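Local coordinates for ABC transporter substrate binding protein (Ribose) (Agrobacterium vitis, PDB 5DKV) that binds a sugar, here alpha-D-tagatopyranose, in the cleft between its two lobes and probably serves an ABC transporter in carbohydrate uptake, at residues 147-152 / 180-185; 161-166 / 192-197. All coordinates share one frame; numbering follows the deposited sequence.

Interaction 1: residues 147-152 / 180-185; sequences EIAARS and QGFKSE
Two neighbouring helices on one face of a Rossmann-like lobe, 142-156 and 173-186, meet where Ala150 and Glu147 pack against Gly181, Phe182 and Glu185. The segment axes approach to 7.4 Å and cross at -46°, a closeness that Gly181 helps allow: its CA lies 4.7 Å from Glu147 CA, and a CB here would point at the other helix, tight against Glu147 N. Glu147 CG also touches Gly181 O (3.4 Å). Ala150 CB is wedged between two partners, 3.6 Å from Phe182 CD2, which it meets obliquely, and 3.5 Å from Glu185 CG. With CG anti to the backbone N (chi1 177°), the Phe182 ring reaches inward onto Val163 and Val165 of strand 161-167, as befits helices that cover the central sheet in this periplasmic-binding-protein fold. Toward the surface the contact turns polar. Glu185, bent at chi2, crosses Arg151 at about a right angle, and NH1 of Arg151 gives a salt-bridging hydrogen bond to Glu185 OE2 (3.0 Å). NH1 comes in from above the carboxylate plane and the bond is bent (139°), while Glu185 OE1 is bound by His189. A water bridges Glu147 OE2 (2.7 Å) and Ser184 OG (2.9 Å).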
loop_
_atom_site.group_PDB
_atom_site.type_symbol
_atom_site.label_atom_id
_atom_site.label_comp_id
_atom_site.label_asym_id
_atom_site.label_seq_id
_atom_site.Cartn_x
_atom_site.Cartn_y
_atom_site.Cartn_z
ATOM N N GLU A 147 11.665 5.907 4.119
ATOM C CA GLU A 147 12.753 6.384 4.956
ATOM C C GLU A 147 12.906 5.475 6.167
ATOM O O GLU A 147 14.027 5.123 6.564
ATOM C CB GLU A 147 12.497 7.836 5.386
ATOM C CG GLU A 147 12.455 8.821 4.212
ATOM C CD GLU A 147 11.965 10.220 4.629
ATOM O OE1 GLU A 147 11.045 10.330 5.479
ATOM O OE2 GLU A 147 12.497 11.218 4.102
ATOM N N ILE A 148 11.774 5.073 6.739
ATOM C CA ILE A 148 11.759 4.110 7.855
ATOM C C ILE A 148 12.345 2.757 7.460
ATOM O O ILE A 148 13.170 2.183 8.187
ATOM C CB ILE A 148 10.316 3.915 8.403
ATOM C CG1 ILE A 148 9.877 5.193 9.114
ATOM C CG2 ILE A 148 10.235 2.701 9.348
ATOM C CD1 ILE A 148 8.396 5.205 9.580
ATOM N N ALA A 149 11.936 2.244 6.309
ATOM C CA ALA A 149 12.516 1.016 5.793
ATOM C C ALA A 149 14.030 1.119 5.654
ATOM O O ALA A 149 14.747 0.185 5.976
ATOM C CB ALA A 149 11.899 0.655 4.481
ATOM N N ALA A 150 14.524 2.258 5.178
ATOM C CA ALA A 150 15.966 2.426 4.997
ATOM C C ALA A 150 16.709 2.423 6.330
ATOM O O ALA A 150 17.771 1.781 6.468
ATOM C CB ALA A 150 16.255 3.696 4.248
ATOM N N ARG A 151 16.174 3.160 7.304
ATOM C CA ARG A 151 16.797 3.215 8.616
ATOM C C ARG A 151 16.797 1.842 9.277
ATOM O O ARG A 151 17.787 1.460 9.921
ATOM C CB ARG A 151 16.100 4.261 9.508
ATOM C CG ARG A 151 16.384 5.702 9.078
ATOM C CD ARG A 151 15.934 6.724 10.116
ATOM N NE ARG A 151 14.481 6.841 10.238
ATOM C CZ ARG A 151 13.723 7.705 9.551
ATOM N NH1 ARG A 151 14.267 8.537 8.672
ATOM N NH2 ARG A 151 12.409 7.745 9.747
ATOM N N SER A 152 15.708 1.094 9.097
ATOM C CA SER A 152 15.599 -0.263 9.635
ATOM C C SER A 152 16.619 -1.200 8.984
ATOM O O SER A 152 17.300 -1.960 9.670
ATOM C CB SER A 152 14.185 -0.815 9.442
ATOM O OG SER A 152 13.221 -0.007 10.110
ATOM N N GLN A 180 11.657 6.386 -3.368
ATOM C CA GLN A 180 12.296 7.700 -3.232
ATOM C C GLN A 180 12.732 7.961 -1.791
ATOM O O GLN A 180 13.823 8.482 -1.552
ATOM C CB GLN A 180 11.372 8.815 -3.715
ATOM C CG GLN A 180 11.202 8.871 -5.239
ATOM C CD GLN A 180 12.512 9.110 -6.005
ATOM O OE1 GLN A 180 13.226 10.091 -5.768
ATOM N NE2 GLN A 180 12.822 8.209 -6.936
ATOM N N GLY A 181 11.887 7.601 -0.830
ATOM C CA GLY A 181 12.203 7.863 0.568
ATOM C C GLY A 181 13.352 6.982 1.002
ATOM O O GLY A 181 14.256 7.402 1.726
ATOM N N PHE A 182 13.332 5.737 0.542
ATOM C CA PHE A 182 14.401 4.813 0.863
ATOM C C PHE A 182 15.731 5.341 0.332
ATOM O O PHE A 182 16.728 5.354 1.047
ATOM C CB PHE A 182 14.110 3.437 0.263
ATOM C CG PHE A 182 15.202 2.422 0.491
ATOM C CD1 PHE A 182 16.257 2.297 -0.402
ATOM C CD2 PHE A 182 15.134 1.562 1.580
ATOM C CE1 PHE A 182 17.259 1.347 -0.185
ATOM C CE2 PHE A 182 16.096 0.610 1.800
ATOM C CZ PHE A 182 17.180 0.493 0.907
ATOM N N LYS A 183 15.750 5.758 -0.931
ATOM C CA LYS A 183 17.002 6.188 -1.551
ATOM C C LYS A 183 17.514 7.512 -0.984
ATOM O O LYS A 183 18.733 7.697 -0.826
ATOM C CB LYS A 183 16.851 6.299 -3.070
ATOM C CG LYS A 183 16.802 4.924 -3.749
ATOM C CD LYS A 183 16.685 5.029 -5.264
ATOM C CE LYS A 183 16.909 3.671 -5.935
ATOM N NZ LYS A 183 16.633 3.728 -7.406
ATOM N N SER A 184 16.602 8.425 -0.675
ATOM C CA SER A 184 17.028 9.689 -0.086
ATOM C C SER A 184 17.618 9.471 1.318
ATOM O O SER A 184 18.618 10.104 1.700
ATOM C CB SER A 184 15.873 10.703 -0.064
ATOM O OG SER A 184 14.779 10.268 0.711
ATOM N N GLU A 185 17.021 8.577 2.094
ATOM C CA GLU A 185 17.575 8.247 3.408
ATOM C C GLU A 185 18.924 7.542 3.253
ATOM O O GLU A 185 19.892 7.908 3.911
ATOM C CB GLU A 185 16.577 7.387 4.211
ATOM C CG GLU A 185 17.110 6.794 5.541
ATOM C CD GLU A 185 17.483 7.824 6.615
ATOM O OE1 GLU A 185 18.560 7.652 7.260
ATOM O OE2 GLU A 185 16.693 8.773 6.848
HETATM O O HOH W 1 15.124 11.217 3.402
#

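Interaction 2: residues 161-166 / 192-197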
loop_
_atom_site.group_PDB
_atom_site.type_symbol
_atom_site.label_atom_id
_atom_site.label_comp_id
_atom_site.label_asym_id
_atom_site.label_seq_id
_atom_site.Cartn_x
_atom_site.Cartn_y
_atom_site.Cartn_z
ATOM N N GLY A 161 27.335 -1.874 3.475
ATOM C CA GLY A 161 27.194 -2.995 2.570
ATOM C C GLY A 161 26.214 -2.734 1.446
ATOM O O GLY A 161 25.575 -1.668 1.397
ATOM N N LYS A 162 26.084 -3.720 0.559
ATOM C CA LYS A 162 25.259 -3.600 -0.635
ATOM C C LYS A 162 23.802 -3.975 -0.367
ATOM O O LYS A 162 23.521 -5.026 0.199
ATOM C CB LYS A 162 25.768 -4.503 -1.765
ATOM C CG LYS A 162 27.163 -4.185 -2.372
ATOM C CD LYS A 162 27.648 -5.467 -3.133
ATOM C CE LYS A 162 28.886 -5.346 -4.047
ATOM N NZ LYS A 162 29.117 -6.651 -4.856
ATOM N N VAL A 163 22.889 -3.142 -0.839
ATOM C CA VAL A 163 21.446 -3.413 -0.724
ATOM C C VAL A 163 20.767 -3.057 -2.039
ATOM O O VAL A 163 21.368 -2.434 -2.900
ATOM C CB VAL A 163 20.761 -2.590 0.421
ATOM C CG1 VAL A 163 21.422 -2.859 1.749
ATOM C CG2 VAL A 163 20.803 -1.098 0.117
ATOM N N TYR A 164 19.502 -3.441 -2.184
ATOM C CA TYR A 164 18.699 -2.959 -3.292
ATOM C C TYR A 164 17.235 -2.978 -2.897
ATOM O O TYR A 164 16.850 -3.637 -1.933
ATOM C CB TYR A 164 18.924 -3.795 -4.560
ATOM C CG TYR A 164 18.277 -5.162 -4.541
ATOM C CD1 TYR A 164 18.889 -6.224 -3.927
ATOM C CD2 TYR A 164 17.043 -5.375 -5.141
ATOM C CE1 TYR A 164 18.308 -7.471 -3.907
ATOM C CE2 TYR A 164 16.451 -6.631 -5.135
ATOM C CZ TYR A 164 17.090 -7.673 -4.506
ATOM O OH TYR A 164 16.530 -8.941 -4.456
ATOM N N VAL A 165 16.439 -2.234 -3.658
ATOM C CA VAL A 165 15.001 -2.201 -3.508
ATOM C C VAL A 165 14.350 -3.176 -4.503
ATOM O O VAL A 165 14.608 -3.129 -5.719
ATOM C CB VAL A 165 14.439 -0.793 -3.758
ATOM C CG1 VAL A 165 12.896 -0.777 -3.578
ATOM C CG2 VAL A 165 15.111 0.259 -2.843
ATOM N N SER A 166 13.518 -4.056 -3.969
ATOM C CA SER A 166 12.669 -4.908 -4.756
ATOM C C SER A 166 11.339 -4.176 -4.837
ATOM O O SER A 166 10.726 -3.900 -3.812
ATOM C CB SER A 166 12.541 -6.293 -4.100
ATOM O OG SER A 166 11.559 -7.100 -4.703
ATOM N N ILE A 192 26.910 2.444 2.743
ATOM C CA ILE A 192 25.910 1.606 2.077
ATOM C C ILE A 192 25.856 1.901 0.587
ATOM O O ILE A 192 25.832 3.054 0.160
ATOM C CB ILE A 192 24.518 1.809 2.730
ATOM C CG1 ILE A 192 24.547 1.254 4.156
ATOM C CG2 ILE A 192 23.407 1.106 1.920
ATOM C CD1 ILE A 192 23.235 1.411 4.934
ATOM N N THR A 193 25.851 0.836 -0.196
ATOM C CA THR A 193 25.727 0.919 -1.641
ATOM C C THR A 193 24.336 0.469 -2.046
ATOM O O THR A 193 23.924 -0.638 -1.706
ATOM C CB THR A 193 26.770 0.030 -2.344
ATOM O OG1 THR A 193 28.092 0.417 -1.945
ATOM C CG2 THR A 193 26.656 0.134 -3.869
ATOM N N VAL A 194 23.615 1.320 -2.768
ATOM C CA VAL A 194 22.302 0.944 -3.264
ATOM C C VAL A 194 22.432 0.498 -4.708
ATOM O O VAL A 194 22.708 1.302 -5.608
ATOM C CB VAL A 194 21.289 2.104 -3.150
ATOM C CG1 VAL A 194 19.916 1.673 -3.621
ATOM C CG2 VAL A 194 21.197 2.580 -1.708
ATOM N N LEU A 195 22.229 -0.800 -4.922
ATOM C CA LEU A 195 22.282 -1.382 -6.255
ATOM C C LEU A 195 20.983 -1.057 -7.011
ATOM O O LEU A 195 20.037 -0.516 -6.433
ATOM C CB LEU A 195 22.491 -2.892 -6.174
ATOM C CG LEU A 195 23.709 -3.377 -5.372
ATOM C CD1 LEU A 195 23.745 -4.910 -5.327
ATOM C CD2 LEU A 195 24.992 -2.852 -5.947
ATOM N N GLU A 196 20.925 -1.427 -8.291
ATOM C CA GLU A 196 19.762 -1.113 -9.111
ATOM C C GLU A 196 18.492 -1.777 -8.593
ATOM O O GLU A 196 18.466 -2.962 -8.248
ATOM C CB GLU A 196 20.001 -1.519 -10.574
ATOM C CG GLU A 196 18.946 -0.985 -11.523
ATOM C CD GLU A 196 19.241 -1.283 -12.983
ATOM O OE1 GLU A 196 20.341 -1.795 -13.291
ATOM O OE2 GLU A 196 18.364 -1.006 -13.828
ATOM N N THR A 197 17.423 -0.997 -8.558
ATOM C CA THR A 197 16.103 -1.501 -8.230
ATOM C C THR A 197 15.688 -2.614 -9.183
ATOM O O THR A 197 15.892 -2.516 -10.390
ATOM C CB THR A 197 15.087 -0.365 -8.276
ATOM O OG1 THR A 197 15.491 0.622 -7.311
ATOM C CG2 THR A 197 13.675 -0.848 -7.965
HETATM O O HOH W 2 17.485 -0.261 -5.443
#
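Strands 161-167 and 192-199 run parallel, with Gly161, Lys162 and Val163 paired to Ile192, Thr193 and Val194. Three backbone hydrogen bonds join them: Thr193 N to Gly161 O (3.0 Å), Val163 N to Thr193 O (2.8 Å) and Leu195 N to Val163 O (2.7 Å). The first comes from well above the carbonyl plane of Gly161, whereas the other two are nearly collinear with their C=O groups. CA-H...O contacts accompany them, among them Lys162 CA to Thr193 O. At phi 118°, Gly161 adopts a backbone conformation that calls for glycine.

The pairing closes a beta-alpha-beta unit, strand 161-167, helix 173-186 and strand 192-199, the last being an outermost strand of the sheet. Apolar contacts flank the backbone bonds. On the face covered by helix 173-186, Val163 CG2 touches Ile192 CG2 (3.9 Å) and Val194 CG2 (4.1 Å); on the side of helix 204-217, Leu195 CB packs against Tyr164 CB, and both side chains also touch Val214 of that helix.

Past Leu195 the direct bonding is interrupted at a break in strand 192-199, and a water bridges it, accepting from Val165 N (2.9 Å) and donating to Leu195 O and Thr197 OG1. Val165 pairs again with Gln198. Thr197 CG2 still approaches Val165 O, while its OG1 is also hydrogen-bonded to Glu179.

How the interactions relate
The two contacts illustrate how one lobe of an alpha/beta protein is layered. Interaction 2 forms the edge of the sheet and interaction 1 joins helices lying over it. Within the unit of strand 161-167, helix 173-186 and strand 192-199, interaction 2 pairs the two strands, and interaction 1 packs the helix against the preceding helix 142-156. Besides Phe182, Lys183 ties the layers, its NZ making a weak hydrogen bond to Thr197 OG1. Both sites are partly buried, but backbone hydrogen bonds hold the strands, whereas the helix segments 147-152 and 180-185 are joined by side-chain bonds and packing, with no backbone hydrogen bond between them. Each has a bridging water, between side chains in interaction 1 and largely between backbone atoms in interaction 2.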